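Local coordinates for protein virB8 (PDB 2CC3) that is a homodimeric component of a type IV secretion system, represented here by its periplasmic domain, suggested to help direct T-DNA transfer to plant cells, at residues 20-25 and 35-40; 13-18 and 84-89; 51-56 and 60-65. One frame throughout, in Å; residues are numbered along the deposited sequence.

Contacts 1 and 2 share helix 6-23. Its segment 13-18 packs on strand 85-96 of the four-stranded antiparallel sheet, while its last turn packs on helix 30-39; their centres are about 12 Å apart and they touch through L36, V37 and F40. Contact 3 joins helix 43-53 to the short helix 61-64, with its centre about 14 Å from that of contact 1 and about 23 Å from that of contact 2. Y25 bridges contacts 1 and 3 by packing on F53, P61 and Q62. Along the chain, contact 1 closes before contact 3 opens, and contact 2 spans both, joining the N-terminal helix to the sheet, while contacts 1 and 3 link helices to one another.

Contact 1 (20-25 and 35-40); sequences RLRESY and DLVSNF
Contact 1 is a buried, apolar helix-to-helix packing between the last turn of helix 6-23 and the C-terminal part of helix 30-39, carried by L21, R22, L36 and V37. The closest backbones belong to R22 and V37, whose CA atoms lie 6.1 Å apart. One methyl does most of the work on that side: V37 CG2 sits 3.6 Å from R22 N and 3.7 Å from L21 C, so it presses on the backbone between the two residues rather than on a side-chain end, with L21 CB flanking it. The valine torsion explains this, since CG1 is anti to the backbone N (chi1 168°) and CG2 is the branch left to face helix 6-23. In the NTF2-like fold of the VirB8 family, helices pack against a curved antiparallel sheet, and this contact joins the long N-terminal helix to the next one. Beside the valine, L21 CD1 meets L36 CD1 at 3.5 Å, a little tighter than usual for two methyl groups, as the leucine side chains pass at a slant. L36 CB lies 3.8 Å from the same L21 CD1, giving that methyl two neighbours on one residue. R22 contributes its CB to V37, while its extended chain carries the guanidinium past the valine to Y18 OH, a hydrogen bond within helix 6-23, with a weak one to N48. V37 also packs on Y49 of helix 43-53.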
loop_
_atom_site.group_PDB
_atom_site.type_symbol
_atom_site.label_atom_id
_atom_site.label_comp_id
_atom_site.label_asym_id
_atom_site.label_seq_id
_atom_site.Cartn_x
_atom_site.Cartn_y
_atom_site.Cartn_z
ATOM N N ARG A 20 6.479 -6.791 0.661
ATOM C CA ARG A 20 5.554 -6.913 -0.439
ATOM C C ARG A 20 5.942 -5.954 -1.571
ATOM O O ARG A 20 5.981 -6.351 -2.740
ATOM C CB ARG A 20 4.121 -6.656 0.053
ATOM C CG ARG A 20 3.028 -6.821 -0.969
ATOM C CD ARG A 20 1.657 -6.277 -0.443
ATOM N NE ARG A 20 1.594 -4.803 -0.366
ATOM C CZ ARG A 20 1.174 -3.978 -1.344
ATOM N NH1 ARG A 20 0.744 -4.429 -2.533
ATOM N NH2 ARG A 20 1.171 -2.671 -1.127
ATOM N N LEU A 21 6.175 -4.679 -1.237
ATOM C CA LEU A 21 6.501 -3.669 -2.262
ATOM C C LEU A 21 7.826 -3.987 -2.972
ATOM O O LEU A 21 7.980 -3.762 -4.165
ATOM C CB LEU A 21 6.531 -2.242 -1.666
ATOM C CG LEU A 21 5.219 -1.518 -1.310
ATOM C CD1 LEU A 21 5.523 -0.353 -0.419
ATOM C CD2 LEU A 21 4.396 -1.021 -2.503
ATOM N N ARG A 22 8.777 -4.535 -2.230
ATOM C CA ARG A 22 10.091 -4.817 -2.786
ATOM C C ARG A 22 10.110 -6.085 -3.653
ATOM O O ARG A 22 10.829 -6.127 -4.662
ATOM C CB ARG A 22 11.142 -4.839 -1.670
ATOM C CG ARG A 22 12.506 -5.265 -2.157
ATOM C CD ARG A 22 13.646 -4.907 -1.226
ATOM N NE ARG A 22 14.915 -5.261 -1.880
ATOM C CZ ARG A 22 16.105 -4.917 -1.416
ATOM N NH1 ARG A 22 16.200 -4.200 -0.308
ATOM N NH2 ARG A 22 17.191 -5.274 -2.063
ATOM N N GLU A 23 9.308 -7.090 -3.295
ATOM C CA GLU A 23 9.405 -8.397 -3.927
ATOM C C GLU A 23 8.306 -8.641 -4.977
ATOM O O GLU A 23 8.402 -9.578 -5.778
ATOM C CB GLU A 23 9.424 -9.515 -2.851
ATOM C CG GLU A 23 10.538 -9.383 -1.779
ATOM C CD GLU A 23 11.963 -9.367 -2.365
ATOM O OE1 GLU A 23 12.136 -9.865 -3.505
ATOM O OE2 GLU A 23 12.901 -8.866 -1.689
ATOM N N SER A 24 7.257 -7.811 -4.926
ATOM C CA SER A 24 6.197 -7.766 -5.931
ATOM C C SER A 24 6.692 -7.061 -7.177
ATOM O O SER A 24 7.681 -6.327 -7.113
ATOM C CB SER A 24 5.007 -6.974 -5.392
ATOM O OG SER A 24 4.029 -7.843 -4.906
ATOM N N TYR A 25 6.011 -7.266 -8.303
ATOM C CA TYR A 25 6.269 -6.460 -9.512
ATOM C C TYR A 25 5.038 -6.287 -10.386
ATOM O O TYR A 25 4.365 -7.251 -10.755
ATOM C CB TYR A 25 7.396 -7.015 -10.408
ATOM C CG TYR A 25 7.555 -6.189 -11.688
ATOM C CD1 TYR A 25 8.169 -4.934 -11.642
ATOM C CD2 TYR A 25 7.055 -6.627 -12.915
ATOM C CE1 TYR A 25 8.304 -4.150 -12.767
ATOM C CE2 TYR A 25 7.194 -5.843 -14.057
ATOM C CZ TYR A 25 7.820 -4.600 -13.964
ATOM O OH TYR A 25 8.007 -3.778 -15.052
ATOM N N ASP A 35 9.689 4.029 -5.080
ATOM C CA ASP A 35 9.887 5.191 -4.215
ATOM C C ASP A 35 9.655 4.904 -2.722
ATOM O O ASP A 35 10.425 5.362 -1.867
ATOM C CB ASP A 35 9.009 6.372 -4.655
ATOM C CG ASP A 35 9.243 6.782 -6.094
ATOM O OD1 ASP A 35 10.419 6.866 -6.536
ATOM O OD2 ASP A 35 8.228 7.033 -6.789
ATOM N N LEU A 36 8.561 4.207 -2.400
ATOM C CA LEU A 36 8.328 3.760 -1.023
ATOM C C LEU A 36 9.457 2.823 -0.527
ATOM O O LEU A 36 9.983 3.022 0.535
ATOM C CB LEU A 36 6.933 3.105 -0.857
ATOM C CG LEU A 36 5.664 3.883 -0.426
ATOM C CD1 LEU A 36 4.637 2.946 0.204
ATOM C CD2 LEU A 36 5.954 5.028 0.552
ATOM N N VAL A 37 9.835 1.821 -1.317
ATOM C CA VAL A 37 10.931 0.932 -0.934
ATOM C C VAL A 37 12.209 1.730 -0.657
ATOM O O VAL A 37 12.825 1.549 0.386
ATOM C CB VAL A 37 11.219 -0.176 -1.999
ATOM C CG1 VAL A 37 12.534 -0.855 -1.685
ATOM C CG2 VAL A 37 10.071 -1.209 -2.020
ATOM N N SER A 38 12.577 2.625 -1.581
ATOM C CA SER A 38 13.799 3.481 -1.445
ATOM C C SER A 38 13.802 4.363 -0.197
ATOM O O SER A 38 14.828 4.530 0.452
ATOM C CB SER A 38 13.969 4.384 -2.684
ATOM O OG SER A 38 13.972 3.627 -3.896
ATOM N N ASN A 39 12.650 4.947 0.124
ATOM C CA ASN A 39 12.546 5.875 1.262
ATOM C C ASN A 39 12.656 5.192 2.617
ATOM O O ASN A 39 13.127 5.771 3.595
ATOM C CB ASN A 39 11.237 6.662 1.173
ATOM C CG ASN A 39 11.267 7.688 0.070
ATOM O OD1 ASN A 39 12.298 8.308 -0.168
ATOM N ND2 ASN A 39 10.139 7.876 -0.608
ATOM N N PHE A 40 12.205 3.946 2.645
ATOM C CA PHE A 40 12.215 3.085 3.815
ATOM C C PHE A 40 13.617 2.493 4.150
ATOM O O PHE A 40 13.797 1.902 5.211
ATOM C CB PHE A 40 11.294 1.879 3.523
ATOM C CG PHE A 40 9.882 1.975 4.100
ATOM C CD1 PHE A 40 8.806 2.401 3.306
ATOM C CD2 PHE A 40 9.611 1.552 5.399
ATOM C CE1 PHE A 40 7.477 2.460 3.821
ATOM C CE2 PHE A 40 8.292 1.606 5.924
ATOM C CZ PHE A 40 7.231 2.057 5.129
#

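Contact 2 (13-18 and 84-89); sequences ASLWEY and GVQQIR
Q86 is the first residue of strand 85-89 to meet helix 13-18, and it does so with its amide: OE1 lies 3.6 Å from L15 CD1, with Q86 CD 3.9 Å from the same methyl. This is packing rather than a polar bond. The glutamine is extended beyond CG, and its NE2 is hydrogen-bonded to N12 one turn earlier on the helix and to D80 on the adjoining strand, two acceptors that probably fix the amide's rotation and so leave OE1 toward the leucine. Q87 points to the other side of the sheet, where its NE2 bonds to T109. I88 returns to the helix side and splits its two branches between two partners. CD1 lies 3.9 Å from L15 O and 4.1 Å from L15 CB, against the helix backbone. With CG1 beside the backbone N (chi1 -61°), CG2 lies anti to that N and reaches the benzo edge of W16, 3.7 Å from CE3 and near the ring plane. The indole also meets H75 edge-to-face and touches L124 of the second subunit. R89 faces away, forming a salt bridge with D140. The axes of the short segments approach to 10.0 Å, with 53° between their directions, ordinary for one layer of side chains between them. A long N-terminal helix packed on a curved antiparallel sheet is consistent with the NTF2-like fold, the clan of the VirB8 family.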
loop_
_atom_site.group_PDB
_atom_site.type_symbol
_atom_site.label_atom_id
_atom_site.label_comp_id
_atom_site.label_asym_id
_atom_site.label_seq_id
_atom_site.Cartn_x
_atom_site.Cartn_y
_atom_site.Cartn_z
ATOM N N ALA A 13 3.326 -4.832 10.181
ATOM C CA ALA A 13 2.676 -4.243 9.044
ATOM C C ALA A 13 3.646 -3.480 8.138
ATOM O O ALA A 13 3.576 -3.614 6.911
ATOM C CB ALA A 13 1.480 -3.349 9.500
ATOM N N SER A 14 4.528 -2.663 8.699
ATOM C CA SER A 14 5.416 -1.825 7.821
ATOM C C SER A 14 6.489 -2.711 7.128
ATOM O O SER A 14 6.853 -2.483 5.970
ATOM C CB SER A 14 6.108 -0.660 8.565
ATOM O OG SER A 14 5.259 0.127 9.401
ATOM N N LEU A 15 6.975 -3.716 7.856
ATOM C CA LEU A 15 8.021 -4.612 7.355
ATOM C C LEU A 15 7.500 -5.523 6.280
ATOM O O LEU A 15 8.188 -5.764 5.277
ATOM C CB LEU A 15 8.676 -5.394 8.501
ATOM C CG LEU A 15 9.541 -4.572 9.468
ATOM C CD1 LEU A 15 9.833 -5.357 10.743
ATOM C CD2 LEU A 15 10.836 -4.119 8.822
ATOM N N TRP A 16 6.246 -5.955 6.442
ATOM C CA TRP A 16 5.550 -6.750 5.417
ATOM C C TRP A 16 5.231 -5.959 4.197
ATOM O O TRP A 16 5.362 -6.434 3.059
ATOM C CB TRP A 16 4.265 -7.380 5.959
ATOM C CG TRP A 16 3.477 -7.953 4.841
ATOM C CD1 TRP A 16 2.249 -7.528 4.406
ATOM C CD2 TRP A 16 3.872 -8.997 3.958
ATOM N NE1 TRP A 16 1.853 -8.251 3.318
ATOM C CE2 TRP A 16 2.829 -9.165 3.018
ATOM C CE3 TRP A 16 5.009 -9.816 3.860
ATOM C CZ2 TRP A 16 2.884 -10.126 1.996
ATOM C CZ3 TRP A 16 5.064 -10.760 2.840
ATOM C CH2 TRP A 16 4.018 -10.900 1.926
ATOM N N GLU A 17 4.756 -4.739 4.407
ATOM C CA GLU A 17 4.558 -3.828 3.278
ATOM C C GLU A 17 5.898 -3.603 2.544
ATOM O O GLU A 17 5.954 -3.611 1.310
ATOM C CB GLU A 17 3.949 -2.523 3.764
ATOM C CG GLU A 17 3.727 -1.506 2.677
ATOM C CD GLU A 17 3.525 -0.115 3.231
ATOM O OE1 GLU A 17 3.457 0.062 4.491
ATOM O OE2 GLU A 17 3.454 0.809 2.396
ATOM N N TYR A 18 6.975 -3.439 3.307
ATOM C CA TYR A 18 8.327 -3.385 2.721
ATOM C C TYR A 18 8.592 -4.588 1.855
ATOM O O TYR A 18 8.867 -4.472 0.636
ATOM C CB TYR A 18 9.431 -3.242 3.780
ATOM C CG TYR A 18 10.819 -3.001 3.172
ATOM C CD1 TYR A 18 11.242 -1.705 2.852
ATOM C CD2 TYR A 18 11.700 -4.072 2.930
ATOM C CE1 TYR A 18 12.507 -1.476 2.300
ATOM C CE2 TYR A 18 12.942 -3.874 2.375
ATOM C CZ TYR A 18 13.354 -2.575 2.057
ATOM O OH TYR A 18 14.591 -2.365 1.494
ATOM N N GLY A 84 15.049 -5.691 16.566
ATOM C CA GLY A 84 15.478 -5.082 15.313
ATOM C C GLY A 84 15.747 -6.010 14.133
ATOM O O GLY A 84 16.264 -5.551 13.110
ATOM N N VAL A 85 15.412 -7.298 14.280
ATOM C CA VAL A 85 15.546 -8.339 13.233
ATOM C C VAL A 85 14.242 -9.172 13.165
ATOM O O VAL A 85 13.714 -9.631 14.179
ATOM C CB VAL A 85 16.826 -9.268 13.424
ATOM C CG1 VAL A 85 17.120 -10.114 12.171
ATOM C CG2 VAL A 85 18.071 -8.419 13.690
ATOM N N GLN A 86 13.690 -9.292 11.969
ATOM C CA GLN A 86 12.508 -10.063 11.777
ATOM C C GLN A 86 12.774 -10.922 10.544
ATOM O O GLN A 86 13.447 -10.461 9.595
ATOM C CB GLN A 86 11.270 -9.162 11.596
ATOM C CG GLN A 86 9.950 -9.856 11.979
ATOM C CD GLN A 86 8.708 -8.925 11.958
ATOM O OE1 GLN A 86 8.188 -8.583 10.882
ATOM N NE2 GLN A 86 8.211 -8.559 13.154
ATOM N N GLN A 87 12.314 -12.177 10.590
ATOM C CA GLN A 87 12.287 -12.986 9.394
ATOM C C GLN A 87 10.853 -13.121 8.936
ATOM O O GLN A 87 9.943 -13.310 9.749
ATOM C CB GLN A 87 12.937 -14.364 9.622
ATOM C CG GLN A 87 14.441 -14.281 9.672
ATOM C CD GLN A 87 15.125 -15.621 9.780
ATOM O OE1 GLN A 87 15.098 -16.271 10.827
ATOM N NE2 GLN A 87 15.773 -16.030 8.707
ATOM N N ILE A 88 10.669 -13.019 7.623
ATOM C CA ILE A 88 9.349 -13.064 6.998
ATOM C C ILE A 88 9.304 -14.096 5.897
ATOM O O ILE A 88 9.985 -13.940 4.871
ATOM C CB ILE A 88 8.966 -11.686 6.401
ATOM C CG1 ILE A 88 8.919 -10.630 7.499
ATOM C CG2 ILE A 88 7.630 -11.780 5.664
ATOM C CD1 ILE A 88 8.683 -9.251 7.000
ATOM N N ARG A 89 8.485 -15.130 6.100
ATOM C CA ARG A 89 8.280 -16.167 5.112
ATOM C C ARG A 89 7.126 -15.747 4.206
ATOM O O ARG A 89 6.102 -15.296 4.707
ATOM C CB ARG A 89 7.942 -17.490 5.797
ATOM C CG ARG A 89 8.188 -18.716 4.936
ATOM C CD ARG A 89 9.413 -19.524 5.386
ATOM N NE ARG A 89 9.951 -20.363 4.302
ATOM C CZ ARG A 89 9.413 -21.499 3.873
ATOM N NH1 ARG A 89 8.292 -21.979 4.381
ATOM N NH2 ARG A 89 9.988 -22.157 2.893
#

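Contact 3 (51-56 and 60-65); sequences QFFNYP and SPQVIL
Two side chains of 60-65 hydrogen-bond to a single carbonyl, F53 O, at the end of helix 43-53. S60 OG donates to F53 O at 2.6 Å, and Q62 NE2 donates to F53 O at 2.8 Å with a bent N-H...O angle of 132°. The donors come from opposite faces of the carbonyl plane, each well out of it, so the oxygen is held between them. S60 OG also accepts from Q62 N at 3.1 Å; the same hydroxyl thus links the carbonyl to the start of helix 61-64.

The Q62 side chain is sandwiched between two aromatic rings. Its CG makes a CH-pi contact with F53, 4.2 Å from the ring centroid and 20° off the normal, and the F53 ring is stacked on the amide, the planes only 23° apart. Across from it, NE2 lies over the centre of the Y55 ring, 3.8 Å above its plane, while Y55 CE1 touches Q62 CB. The two rings probably limit rotation of the amide, consistent with its bond to F53 O.

Purely apolar contacts close the rest. P61 is gripped by two phenylalanines, its CD 3.5 Å from F52 CZ and its CG 3.6 Å from F53 CE1. V63 CG2 meets the edge of the tyrosine ring at Y55 CD1. Y25, from the end of segment 20-25, packs on F53, P61 and Q62.

S60 is therefore a classical serine N-cap of helix 61-64, whose capping hydroxyl doubles as a clasp on the end of the preceding helix across a short loop.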
loop_
_atom_site.group_PDB
_atom_site.type_symbol
_atom_site.label_atom_id
_atom_site.label_comp_id
_atom_site.label_asym_id
_atom_site.label_seq_id
_atom_site.Cartn_x
_atom_site.Cartn_y
_atom_site.Cartn_z
ATOM N N GLN A 51 20.030 -0.838 -7.642
ATOM C CA GLN A 51 20.916 -1.423 -8.644
ATOM C C GLN A 51 20.318 -2.696 -9.243
ATOM O O GLN A 51 20.546 -3.015 -10.408
ATOM C CB GLN A 51 22.296 -1.706 -8.037
ATOM C CG GLN A 51 23.462 -1.448 -9.000
ATOM C CD GLN A 51 23.592 -2.527 -10.064
ATOM O OE1 GLN A 51 23.327 -3.712 -9.805
ATOM N NE2 GLN A 51 23.996 -2.125 -11.268
ATOM N N PHE A 52 19.555 -3.418 -8.430
ATOM C CA PHE A 52 18.840 -4.586 -8.903
ATOM C C PHE A 52 17.635 -4.197 -9.784
ATOM O O PHE A 52 17.492 -4.662 -10.921
ATOM C CB PHE A 52 18.397 -5.483 -7.737
ATOM C CG PHE A 52 17.371 -6.482 -8.140
ATOM C CD1 PHE A 52 17.709 -7.517 -9.005
ATOM C CD2 PHE A 52 16.044 -6.342 -7.741
ATOM C CE1 PHE A 52 16.765 -8.407 -9.431
ATOM C CE2 PHE A 52 15.081 -7.251 -8.170
ATOM C CZ PHE A 52 15.443 -8.280 -9.006
ATOM N N PHE A 53 16.797 -3.320 -9.258
ATOM C CA PHE A 53 15.588 -2.894 -9.945
ATOM C C PHE A 53 15.802 -2.076 -11.225
ATOM O O PHE A 53 15.069 -2.276 -12.211
ATOM C CB PHE A 53 14.699 -2.096 -8.992
ATOM C CG PHE A 53 13.260 -2.127 -9.364
ATOM C CD1 PHE A 53 12.501 -3.270 -9.144
ATOM C CD2 PHE A 53 12.663 -1.025 -9.947
ATOM C CE1 PHE A 53 11.182 -3.306 -9.492
ATOM C CE2 PHE A 53 11.333 -1.052 -10.301
ATOM C CZ PHE A 53 10.590 -2.191 -10.081
ATOM N N ASN A 54 16.765 -1.148 -11.210
ATOM C CA ASN A 54 16.917 -0.230 -12.351
ATOM C C ASN A 54 17.502 -0.867 -13.617
ATOM O O ASN A 54 18.225 -1.865 -13.541
ATOM C CB ASN A 54 17.699 1.032 -11.949
ATOM C CG ASN A 54 16.873 1.969 -11.087
ATOM O OD1 ASN A 54 15.667 2.123 -11.296
ATOM N ND2 ASN A 54 17.510 2.592 -10.117
ATOM N N TYR A 55 17.137 -0.303 -14.774
ATOM C CA TYR A 55 17.888 -0.499 -16.019
ATOM C C TYR A 55 19.296 0.057 -15.790
ATOM O O TYR A 55 19.440 1.102 -15.157
ATOM C CB TYR A 55 17.238 0.258 -17.186
ATOM C CG TYR A 55 15.740 0.068 -17.347
ATOM C CD1 TYR A 55 15.205 -1.178 -17.668
ATOM C CD2 TYR A 55 14.856 1.146 -17.211
ATOM C CE1 TYR A 55 13.820 -1.349 -17.823
ATOM C CE2 TYR A 55 13.474 0.980 -17.356
ATOM C CZ TYR A 55 12.966 -0.265 -17.668
ATOM O OH TYR A 55 11.604 -0.454 -17.835
ATOM N N PRO A 56 20.336 -0.600 -16.350
ATOM C CA PRO A 56 20.289 -1.650 -17.368
ATOM C C PRO A 56 20.386 -3.095 -16.869
ATOM O O PRO A 56 20.740 -3.974 -17.657
ATOM C CB PRO A 56 21.515 -1.331 -18.232
ATOM C CG PRO A 56 22.483 -0.623 -17.293
ATOM C CD PRO A 56 21.730 -0.277 -16.008
ATOM N N SER A 60 16.538 -7.497 -13.920
ATOM C CA SER A 60 15.474 -6.724 -13.294
ATOM C C SER A 60 14.112 -7.256 -13.727
ATOM O O SER A 60 13.938 -7.659 -14.890
ATOM C CB SER A 60 15.569 -5.238 -13.668
ATOM O OG SER A 60 14.397 -4.541 -13.238
ATOM N N PRO A 61 13.134 -7.260 -12.801
ATOM C CA PRO A 61 11.751 -7.629 -13.185
ATOM C C PRO A 61 11.217 -6.757 -14.331
ATOM O O PRO A 61 10.441 -7.230 -15.161
ATOM C CB PRO A 61 10.943 -7.385 -11.895
ATOM C CG PRO A 61 11.835 -6.489 -11.033
ATOM C CD PRO A 61 13.233 -6.925 -11.365
ATOM N N GLN A 62 11.649 -5.499 -14.368
ATOM C CA GLN A 62 11.248 -4.568 -15.412
ATOM C C GLN A 62 11.640 -5.066 -16.779
ATOM O O GLN A 62 10.850 -5.024 -17.710
ATOM C CB GLN A 62 11.946 -3.239 -15.204
ATOM C CG GLN A 62 11.844 -2.696 -13.848
ATOM C CD GLN A 62 12.071 -1.223 -13.873
ATOM O OE1 GLN A 62 11.116 -0.452 -13.943
ATOM N NE2 GLN A 62 13.337 -0.811 -13.866
ATOM N N VAL A 63 12.884 -5.523 -16.874
ATOM C CA VAL A 63 13.487 -6.064 -18.091
ATOM C C VAL A 63 12.889 -7.435 -18.466
ATOM O O VAL A 63 12.411 -7.615 -19.578
ATOM C CB VAL A 63 15.051 -6.109 -17.938
ATOM C CG1 VAL A 63 15.730 -6.577 -19.227
ATOM C CG2 VAL A 63 15.573 -4.724 -17.540
ATOM N N ILE A 64 12.886 -8.370 -17.511
ATOM C CA ILE A 64 12.381 -9.751 -17.697
ATOM C C ILE A 64 10.879 -9.825 -17.966
ATOM O O ILE A 64 10.425 -10.552 -18.870
ATOM C CB ILE A 64 12.741 -10.668 -16.460
ATOM C CG1 ILE A 64 14.213 -11.075 -16.485
ATOM C CG2 ILE A 64 11.871 -11.926 -16.393
ATOM C CD1 ILE A 64 14.762 -11.286 -17.879
ATOM N N LEU A 65 10.110 -9.081 -17.171
ATOM C CA LEU A 65 8.665 -9.187 -17.216
ATOM C C LEU A 65 7.996 -8.013 -17.918
ATOM O O LEU A 65 7.050 -8.218 -18.678
ATOM C CB LEU A 65 8.089 -9.413 -15.813
ATOM C CG LEU A 65 8.613 -10.648 -15.067
ATOM C CD1 LEU A 65 8.235 -10.628 -13.610
ATOM C CD2 LEU A 65 8.161 -11.954 -15.753
#